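Aerobic respiration control sensor protein ArcB (Escherichia coli, PDB 2A0B) is a membrane-bound sensor kinase that activates the regulator ArcA through a four-step phosphorelay, represented here by its histidine-containing phosphotransfer domain. Local coordinates at residues A[36-41]-A[107-111]. Numbering follows the deposited sequence. Where two conformers were deposited one is given.
With ZN (zinc ion), chain B.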
loop_
_atom_site.group_PDB
_atom_site.type_symbol
_atom_site.label_atom_id
_atom_site.label_comp_id
_atom_site.label_asym_id
_atom_site.label_seq_id
_atom_site.Cartn_x
_atom_site.Cartn_y
_atom_site.Cartn_z
ATOM N N PHE A 36 0.758 -0.062 -10.241
ATOM C CA PHE A 36 1.065 0.314 -8.807
ATOM C C PHE A 36 2.581 0.455 -8.674
ATOM O O PHE A 36 2.997 1.471 -8.064
ATOM C CB PHE A 36 0.514 -0.751 -7.904
ATOM C CG PHE A 36 0.724 -0.486 -6.416
ATOM C CD1 PHE A 36 -0.155 0.325 -5.739
ATOM C CD2 PHE A 36 1.782 -1.106 -5.786
ATOM C CE1 PHE A 36 0.062 0.523 -4.357
ATOM C CE2 PHE A 36 2.014 -0.874 -4.422
ATOM C CZ PHE A 36 1.137 -0.085 -3.725
ATOM N N GLU A 37 3.316 -0.528 -9.195
ATOM C CA GLU A 37 4.796 -0.381 -9.051
ATOM C C GLU A 37 5.381 0.831 -9.688
ATOM O O GLU A 37 6.393 1.425 -9.283
ATOM C CB GLU A 37 5.478 -1.575 -9.737
ATOM C CG GLU A 37 5.369 -2.926 -9.095
ATOM C CD GLU A 37 6.259 -3.852 -9.946
ATOM O OE1 GLU A 37 7.476 -3.791 -9.788
ATOM O OE2 GLU A 37 5.735 -4.533 -10.825
ATOM N N LYS A 38 4.834 1.329 -10.845
ATOM C CA LYS A 38 5.383 2.509 -11.457
ATOM C C LYS A 38 5.013 3.803 -10.727
ATOM O O LYS A 38 5.726 4.772 -10.908
ATOM C CB LYS A 38 5.016 2.597 -12.944
ATOM C CG LYS A 38 3.857 3.409 -13.414
ATOM C CD LYS A 38 3.919 3.586 -14.942
ATOM C CE LYS A 38 2.766 2.857 -15.613
ATOM N NZ LYS A 38 2.900 3.016 -17.101
ATOM N N MET A 39 3.877 3.771 -9.981
ATOM C CA MET A 39 3.471 5.019 -9.356
ATOM C C MET A 39 4.021 5.184 -7.916
ATOM O O MET A 39 4.179 6.321 -7.482
ATOM C CB MET A 39 1.946 5.094 -9.215
ATOM C CG MET A 39 1.239 4.941 -10.587
ATOM S SD MET A 39 1.701 6.151 -11.814
ATOM C CE MET A 39 1.206 7.668 -11.081
ATOM N N MET A 40 4.294 4.035 -7.321
ATOM C CA MET A 40 4.685 4.098 -5.886
ATOM C C MET A 40 5.940 4.889 -5.614
ATOM O O MET A 40 5.942 5.640 -4.593
ATOM C CB MET A 40 4.737 2.711 -5.284
ATOM C CG MET A 40 3.520 2.172 -4.580
ATOM S SD MET A 40 2.891 3.260 -3.259
ATOM C CE MET A 40 3.570 2.494 -1.759
ATOM N N PRO A 41 6.974 4.842 -6.423
ATOM C CA PRO A 41 8.146 5.666 -6.148
ATOM C C PRO A 41 7.801 7.123 -5.977
ATOM O O PRO A 41 8.235 7.855 -5.032
ATOM C CB PRO A 41 9.114 5.448 -7.317
ATOM C CG PRO A 41 8.711 4.120 -7.833
ATOM C CD PRO A 41 7.203 4.000 -7.619
ATOM N N GLU A 107 9.465 -1.121 2.733
ATOM C CA GLU A 107 8.908 -2.394 2.448
ATOM C C GLU A 107 8.002 -2.486 1.125
ATOM O O GLU A 107 7.785 -3.686 0.919
ATOM C CB GLU A 107 7.992 -2.877 3.528
ATOM C CG GLU A 107 6.640 -2.130 3.555
ATOM C CD GLU A 107 5.799 -2.759 4.597
ATOM O OE1 GLU A 107 5.387 -3.918 4.627
ATOM O OE2 GLU A 107 5.564 -1.993 5.583
ATOM N N TRP A 108 7.718 -1.359 0.567
ATOM C CA TRP A 108 6.631 -1.662 -0.464
ATOM C C TRP A 108 7.101 -2.544 -1.625
ATOM O O TRP A 108 6.207 -3.338 -2.020
ATOM C CB TRP A 108 6.093 -0.330 -0.949
ATOM C CG TRP A 108 6.957 0.489 -1.805
ATOM C CD1 TRP A 108 7.822 1.494 -1.469
ATOM C CD2 TRP A 108 7.131 0.375 -3.242
ATOM N NE1 TRP A 108 8.464 2.042 -2.517
ATOM C CE2 TRP A 108 8.021 1.312 -3.658
ATOM C CE3 TRP A 108 6.473 -0.530 -4.138
ATOM C CZ2 TRP A 108 8.426 1.495 -4.992
ATOM C CZ3 TRP A 108 6.876 -0.347 -5.463
ATOM C CH2 TRP A 108 7.795 0.614 -5.864
ATOM N N ARG A 109 8.371 -2.406 -2.000
ATOM C CA ARG A 109 8.784 -3.311 -3.119
ATOM C C ARG A 109 8.682 -4.726 -2.696
ATOM O O ARG A 109 8.322 -5.700 -3.438
ATOM C CB ARG A 109 10.118 -2.832 -3.665
ATOM C CG ARG A 109 10.231 -1.421 -4.189
ATOM C CD ARG A 109 11.577 -1.087 -4.811
ATOM N NE ARG A 109 11.678 0.220 -5.451
ATOM C CZ ARG A 109 11.955 1.369 -4.855
ATOM N NH1 ARG A 109 12.127 1.403 -3.532
ATOM N NH2 ARG A 109 12.006 2.489 -5.562
ATOM N N HIS A 110 9.055 -5.115 -1.426
ATOM C CA HIS A 110 8.919 -6.447 -0.936
ATOM C C HIS A 110 7.510 -7.001 -0.925
ATOM O O HIS A 110 7.195 -8.128 -1.231
ATOM C CB HIS A 110 9.592 -6.551 0.491
ATOM C CG HIS A 110 9.281 -7.787 1.234
ATOM N ND1 HIS A 110 9.911 -8.986 0.975
ATOM C CD2 HIS A 110 8.424 -8.126 2.239
ATOM C CE1 HIS A 110 9.464 -9.946 1.737
ATOM N NE2 HIS A 110 8.550 -9.457 2.543
ATOM N N ASP A 111 6.544 -6.126 -0.477
ATOM C CA ASP A 111 5.152 -6.513 -0.463
ATOM C C ASP A 111 4.705 -6.764 -1.977
ATOM O O ASP A 111 4.005 -7.781 -2.033
ATOM C CB ASP A 111 4.305 -5.351 0.067
ATOM C CG ASP A 111 4.265 -5.160 1.572
ATOM O OD1 ASP A 111 5.420 -5.218 2.121
ATOM O OD2 ASP A 111 3.281 -5.046 2.302
HETATM ZN ZN ZN B . 5.053 -2.831 7.364
#
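M40 and P41 pack on the indole of W108 where antiparallel helices 26-52 and 93-122 of the HPt four-helix bundle lie side by side. The N-to-C directions of the short segments differ by 176°, with axes 11.1 Å apart. No hydrogen bond joins them, and W108 carries most of the contact. Just before W108, E107 OE2 binds the zinc ion with H77 and E103.

In the main CH-pi contact, M40 CB sits over one face of the W108 six-membered ring, 3.6 Å from its centroid. Bent at chi2 (-54°) and chi3 (-99°), the M40 chain runs back along the indole, bringing M40 CE 3.9 Å from W108 CB. M40 SD lies 5.3 Å from the centroid of the W108 five-membered ring, a distant Met-aromatic contact.

E37 OE2 makes a salt bridge with K116 NZ.

R109 CG lies over the opposite W108 face; in the conformer described, the guanidinium reaches past the ring edge, its face against W108 CZ2. F36 CE2 approaches W108 CE3 at 4.5 Å; the F36 side chain also touches A69 and A70. An alanine in place of W108 would probably leave M40 and P41 without their aromatic partner. At the far end of the indole, P41 CD meets W108 CZ2 at 3.8 Å.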